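Local coordinates for protein triosephosphate isomerase (Trichomonas vaginalis, PDB 4O4V) that probably interconverts D-glyceraldehyde 3-phosphate and dihydroxyacetone phosphate in glycolysis and gluconeogenesis, working as a homodimer of TIM-barrel subunits, at residues I87-L92 and K121-C126; K22-L27 and Q52-D57. All coordinates share one frame; numbering follows the deposited sequence. Where two conformers were deposited one is given.

Contact 1. Residues I87-L92 and K121-C126; sequences IEWTIL and KIIYCC
Lys121 lies over one face of the Trp89 indole, its CB 3.5 Å from the centroid of the six-membered ring and only 9° off the normal, a CH-pi contact. CG is anti to the carbonyl carbon (chi1 -58°), and from there the outstretched lysine runs across the ring, its CD 3.6 Å from Trp89 CZ2. The ammonium passes the indole, and a water bridges NZ to Glu88 OE1; the other carboxylate oxygen, OE2, forms a salt bridge with Lys59. Further along the indole, CZ3 approaches Ile123 CG1 at 3.8 Å, while Ile122 O sits near the ring plane at its edge. Leu92 works on the other face of the sheet: its CD1 touches Ile122 CG2 at 3.9 Å and its CB lies 4.0 Å from Tyr124 CD2. Between these two layers of side chains the strands run parallel, their axes 15° apart, joined by five backbone hydrogen bonds from Lys121 N to Glu88 O (2.8 Å) through Cys125 N to Leu92 O (2.9 Å). These are neighbouring strands of the TIM barrel. Trp89 and Ile91 also bond through their backbones to Ala62 of strand 59-62, and Ile122 and Tyr124 to Val162 of strand 161-165. Trp89 meets the ring of Phe5 on the barrel interior, whereas Leu92, Ile122 and Tyr124 pack outward against helix 105-117, Tyr124 also reaching Met149 of helix 138-149.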
loop_
_atom_site.group_PDB
_atom_site.type_symbol
_atom_site.label_atom_id
_atom_site.label_comp_id
_atom_site.label_asym_id
_atom_site.label_seq_id
_atom_site.Cartn_x
_atom_site.Cartn_y
_atom_site.Cartn_z
ATOM N N ILE A 87 -16.851 1.889 1.535
ATOM C CA ILE A 87 -16.186 2.515 0.378
ATOM C C ILE A 87 -16.352 1.628 -0.833
ATOM O O ILE A 87 -16.140 0.426 -0.746
ATOM C CB ILE A 87 -14.706 2.746 0.700
ATOM C CG1 ILE A 87 -14.579 3.728 1.869
ATOM C CG2 ILE A 87 -13.961 3.230 -0.536
ATOM C CD1 ILE A 87 -13.220 3.763 2.495
ATOM N N GLU A 88 -16.736 2.220 -1.960
ATOM C CA GLU A 88 -17.164 1.491 -3.138
ATOM C C GLU A 88 -16.271 1.607 -4.365
ATOM O O GLU A 88 -16.571 0.960 -5.372
ATOM C CB GLU A 88 -18.597 1.989 -3.563
ATOM C CG GLU A 88 -19.612 2.357 -2.417
ATOM C CD GLU A 88 -20.834 3.189 -2.896
ATOM O OE1 GLU A 88 -21.054 3.303 -4.132
ATOM O OE2 GLU A 88 -21.560 3.732 -2.014
ATOM N N TRP A 89 -15.270 2.483 -4.341
ATOM C CA TRP A 89 -14.458 2.825 -5.506
ATOM C C TRP A 89 -12.999 2.534 -5.234
ATOM O O TRP A 89 -12.506 2.663 -4.122
ATOM C CB TRP A 89 -14.570 4.314 -5.806
ATOM C CG TRP A 89 -15.811 4.746 -6.533
ATOM C CD1 TRP A 89 -16.950 5.239 -5.966
ATOM C CD2 TRP A 89 -16.038 4.729 -7.944
ATOM N NE1 TRP A 89 -17.860 5.543 -6.942
ATOM C CE2 TRP A 89 -17.333 5.218 -8.161
ATOM C CE3 TRP A 89 -15.272 4.334 -9.046
ATOM C CZ2 TRP A 89 -17.889 5.322 -9.428
ATOM C CZ3 TRP A 89 -15.818 4.428 -10.312
ATOM C CH2 TRP A 89 -17.109 4.934 -10.494
ATOM N N THR A 90 -12.283 2.225 -6.318
ATOM C CA THR A 90 -10.822 2.280 -6.327
ATOM C C THR A 90 -10.310 2.746 -7.676
ATOM O O THR A 90 -10.898 2.445 -8.726
ATOM C CB THR A 90 -10.163 0.923 -5.967
ATOM O OG1 THR A 90 -8.750 1.108 -5.758
ATOM C CG2 THR A 90 -10.430 -0.148 -6.980
ATOM N N ILE A 91 -9.184 3.443 -7.652
ATOM C CA ILE A 91 -8.340 3.644 -8.840
ATOM C C ILE A 91 -7.518 2.398 -9.077
ATOM O O ILE A 91 -7.080 1.760 -8.111
ATOM C CB ILE A 91 -7.427 4.877 -8.654
ATOM C CG1 ILE A 91 -8.261 6.138 -8.377
ATOM C CG2 ILE A 91 -6.502 5.107 -9.849
ATOM C CD1 ILE A 91 -7.445 7.352 -7.979
ATOM N N LEU A 92 -7.287 2.057 -10.346
ATOM C CA LEU A 92 -6.373 0.982 -10.738
ATOM C C LEU A 92 -5.510 1.431 -11.883
ATOM O O LEU A 92 -5.985 2.109 -12.795
ATOM C CB LEU A 92 -7.160 -0.270 -11.187
ATOM C CG LEU A 92 -7.950 -1.005 -10.114
ATOM C CD1 LEU A 92 -8.701 -2.165 -10.744
ATOM C CD2 LEU A 92 -7.030 -1.487 -9.027
ATOM N N LYS A 121 -16.488 -0.478 -7.768
ATOM C CA LYS A 121 -16.399 0.259 -9.008
ATOM C C LYS A 121 -14.972 0.717 -9.201
ATOM O O LYS A 121 -14.269 0.961 -8.207
ATOM C CB LYS A 121 -17.329 1.469 -8.959
ATOM C CG LYS A 121 -18.790 1.108 -8.714
ATOM C CD LYS A 121 -19.667 2.355 -8.604
ATOM C CE LYS A 121 -21.149 2.007 -8.391
ATOM N NZ LYS A 121 -21.981 3.214 -8.587
ATOM N N ILE A 122 -14.521 0.828 -10.454
ATOM C CA ILE A 122 -13.135 1.093 -10.734
ATOM C C ILE A 122 -12.931 2.273 -11.652
ATOM O O ILE A 122 -13.734 2.499 -12.583
ATOM C CB ILE A 122 -12.391 -0.145 -11.308
ATOM C CG1 ILE A 122 -12.857 -0.548 -12.705
ATOM C CG2 ILE A 122 -12.500 -1.325 -10.342
ATOM C CD1 ILE A 122 -12.068 -1.706 -13.341
ATOM N N ILE A 123 -11.842 2.997 -11.425
ATOM C CA ILE A 123 -11.329 3.997 -12.343
ATOM C C ILE A 123 -10.034 3.414 -12.883
ATOM O O ILE A 123 -9.004 3.386 -12.178
ATOM C CB ILE A 123 -11.079 5.349 -11.677
ATOM C CG1 ILE A 123 -12.345 5.913 -11.029
ATOM C CG2 ILE A 123 -10.482 6.339 -12.680
ATOM C CD1 ILE A 123 -12.074 7.017 -10.031
ATOM N N TYR A 124 -10.083 2.886 -14.096
ATOM C CA TYR A 124 -8.961 2.137 -14.686
ATOM C C TYR A 124 -8.161 3.071 -15.589
ATOM O O TYR A 124 -8.733 3.655 -16.529
ATOM C CB TYR A 124 -9.486 0.940 -15.474
ATOM C CG TYR A 124 -8.425 -0.069 -15.834
ATOM C CD1 TYR A 124 -7.676 0.060 -16.974
ATOM C CD2 TYR A 124 -8.171 -1.152 -15.003
ATOM C CE1 TYR A 124 -6.700 -0.911 -17.313
ATOM C CE2 TYR A 124 -7.232 -2.096 -15.333
ATOM C CZ TYR A 124 -6.498 -1.970 -16.469
ATOM O OH TYR A 124 -5.585 -2.970 -16.755
ATOM N N CYS A 125 -6.877 3.241 -15.324
ATOM C CA CYS A 125 -6.051 4.212 -16.019
ATOM C C CYS A 125 -5.189 3.583 -17.086
ATOM O O CYS A 125 -4.709 2.468 -16.933
ATOM C CB CYS A 125 -5.139 4.905 -14.988
ATOM S SG CYS A 125 -5.979 5.751 -13.638
ATOM N N CYS A 126 -4.980 4.340 -18.166
ATOM C CA CYS A 126 -4.124 3.939 -19.271
ATOM C C CYS A 126 -3.446 5.184 -19.825
ATOM O O CYS A 126 -3.737 6.313 -19.366
ATOM C CB CYS A 126 -4.994 3.306 -20.352
ATOM S SG CYS A 126 -6.169 4.421 -21.176
HETATM O O HOH W 1 -21.506 5.052 -6.423
#

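Contact 2. Residues K22-L27 and Q52-D57; sequences KLIEML and QKLRKD
Ile24 presses its CG2 methyl against the chain where helix 47-53 ends, 3.7 Å from Lys53 O and 3.9 Å from Lys53 CB. Leu54, the first residue to leave helical geometry, brings its CD1 methyl near two others, Leu27 CD1 at 4.2 Å and Ile24 CG2 at 4.4 Å, a loose apolar cluster. The polar link is made by Arg55, whose NH1 donates to Leu27 O at 3.0 Å with an N-H...O angle of 155°; the oxygen lies in the guanidinium plane and the donor in the plane of the carbonyl. Arg55 bends at chi3 (-69°), which turns the guanidinium toward that carbonyl. Asp57 fixes its rotation by a side-on salt bridge, NE to OD1 and NH2 to OD2, both at 2.9 Å. NH1 also reaches Ala30 O, and Trp58 adds a cation-pi contact. Asn28 braces the turn, its OD1 accepting from Arg55 N and its ND2 donating to Lys53 O. The contact thus joins the C-terminal part of helix 17-28 to the exit of helix 47-53 on the outside of the barrel. Ile24 also packs on Thr49 and Leu50 of the latter helix, and Leu27 on Phe241 and Ile242 of helix 240-246.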
loop_
_atom_site.group_PDB
_atom_site.type_symbol
_atom_site.label_atom_id
_atom_site.label_comp_id
_atom_site.label_asym_id
_atom_site.label_seq_id
_atom_site.Cartn_x
_atom_site.Cartn_y
_atom_site.Cartn_z
ATOM N N LYS A 22 -8.898 19.215 7.338
ATOM C CA LYS A 22 -9.098 20.576 6.842
ATOM C C LYS A 22 -9.569 20.558 5.388
ATOM O O LYS A 22 -10.446 21.330 4.996
ATOM C CB LYS A 22 -7.795 21.363 6.989
ATOM N N LEU A 23 -8.967 19.702 4.572
ATOM C CA LEU A 23 -9.360 19.605 3.170
ATOM C C LEU A 23 -10.813 19.155 3.073
ATOM O O LEU A 23 -11.589 19.682 2.261
ATOM C CB LEU A 23 -8.452 18.621 2.464
ATOM C CG LEU A 23 -8.691 18.344 0.985
ATOM C CD1 LEU A 23 -8.866 19.611 0.195
ATOM C CD2 LEU A 23 -7.516 17.550 0.456
ATOM N N ILE A 24 -11.201 18.172 3.861
ATOM C CA ILE A 24 -12.577 17.704 3.871
ATOM C C ILE A 24 -13.551 18.817 4.247
ATOM O O ILE A 24 -14.613 18.967 3.637
ATOM C CB ILE A 24 -12.740 16.515 4.818
ATOM C CG1 ILE A 24 -11.992 15.302 4.266
ATOM C CG2 ILE A 24 -14.218 16.158 5.027
ATOM C CD1 ILE A 24 -11.695 14.221 5.333
ATOM N N GLU A 25 -13.213 19.601 5.253
ATOM C CA GLU A 25 -14.080 20.722 5.633
ATOM C C GLU A 25 -14.293 21.677 4.464
ATOM O O GLU A 25 -15.435 22.139 4.234
ATOM C CB GLU A 25 -13.482 21.460 6.825
ATOM N N MET A 26 -13.259 21.959 3.691
ATOM C CA MET A 26 -13.386 22.852 2.537
ATOM C C MET A 26 -14.247 22.248 1.450
ATOM O O MET A 26 -15.070 22.926 0.838
ATOM C CB MET A 26 -12.005 23.202 2.000
ATOM C CG MET A 26 -11.996 24.102 0.746
ATOM S SD MET A 26 -12.297 23.313 -0.866
ATOM C CE MET A 26 -10.796 22.404 -1.127
ATOM N N LEU A 27 -14.084 20.974 1.194
ATOM C CA LEU A 27 -14.914 20.302 0.211
ATOM C C LEU A 27 -16.375 20.284 0.644
ATOM O O LEU A 27 -17.276 20.419 -0.197
ATOM C CB LEU A 27 -14.441 18.863 -0.011
ATOM C CG LEU A 27 -13.017 18.700 -0.568
ATOM C CD1 LEU A 27 -12.607 17.257 -0.633
ATOM C CD2 LEU A 27 -12.897 19.341 -1.947
ATOM N N GLN A 52 -16.031 8.816 7.054
ATOM C CA GLN A 52 -16.821 9.371 8.140
ATOM C C GLN A 52 -17.268 10.803 7.885
ATOM O O GLN A 52 -18.434 11.154 8.141
ATOM C CB GLN A 52 -16.007 9.302 9.427
ATOM N N LYS A 53 -16.383 11.643 7.361
ATOM C CA LYS A 53 -16.586 13.084 7.371
ATOM C C LYS A 53 -16.977 13.723 6.049
ATOM O O LYS A 53 -17.526 14.819 6.052
ATOM C CB LYS A 53 -15.348 13.766 7.903
ATOM C CG LYS A 53 -15.060 13.409 9.340
ATOM C CD LYS A 53 -13.793 14.084 9.866
ATOM C CE LYS A 53 -13.545 13.772 11.351
ATOM N NZ LYS A 53 -13.219 12.345 11.601
ATOM N N LEU A 54 -16.705 13.086 4.920
ATOM C CA LEU A 54 -16.990 13.707 3.631
ATOM C C LEU A 54 -18.487 13.735 3.355
ATOM O O LEU A 54 -19.215 12.768 3.644
ATOM C CB LEU A 54 -16.286 12.935 2.507
ATOM C CG LEU A 54 -16.413 13.562 1.122
ATOM C CD1 LEU A 54 -15.668 14.922 1.058
ATOM C CD2 LEU A 54 -15.868 12.584 0.083
ATOM N N ARG A 55 -18.934 14.842 2.785
ATOM C CA ARG A 55 -20.286 15.008 2.300
ATOM C C ARG A 55 -20.792 13.756 1.595
ATOM O O ARG A 55 -20.124 13.199 0.725
ATOM C CB ARG A 55 -20.350 16.236 1.389
ATOM C CG ARG A 55 -19.385 16.197 0.188
ATOM C CD ARG A 55 -19.268 17.513 -0.494
ATOM N NE ARG A 55 -20.511 17.847 -1.166
ATOM C CZ ARG A 55 -20.809 19.043 -1.616
ATOM N NH1 ARG A 55 -19.951 20.032 -1.490
ATOM N NH2 ARG A 55 -21.954 19.239 -2.249
ATOM N N LYS A 56 -21.999 13.328 1.950
ATOM C CA LYS A 56 -22.514 12.036 1.520
ATOM C C LYS A 56 -23.042 12.019 0.093
ATOM O O LYS A 56 -23.345 10.936 -0.425
ATOM C CB LYS A 56 -23.620 11.567 2.477
ATOM N N ASP A 57 -23.161 13.183 -0.537
ATOM C CA ASP A 57 -23.485 13.220 -1.954
ATOM C C ASP A 57 -22.280 12.926 -2.870
ATOM O O ASP A 57 -22.451 12.811 -4.077
ATOM C CB ASP A 57 -24.161 14.546 -2.344
ATOM C CG ASP A 57 -23.328 15.786 -2.061
ATOM O OD1 ASP A 57 -22.539 15.804 -1.103
ATOM O OD2 ASP A 57 -23.467 16.780 -2.798
#

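From the N terminus, strand 5-9 leads to helix 17-28, which carries the first half of contact 2. The chain then runs through strand 37-41 into helix 47-53, whose last residues and the turn after it, 52-57, return to residues 22-27, closing, in the helical layer, a loop of 24 residues that includes strand 37-41. Contact 1 opens later, after strand 59-62 and helix 79-83: from strand 89-92 the chain passes helices 95-99 and 105-117 and returns as strand 121-126, a right-handed beta-alpha-beta crossover. The two loops follow in series, neither nested nor crossed, their centres about 20 Å apart. Contact 2 joins successive helices outside the barrel; contact 1 joins successive strands of its wall.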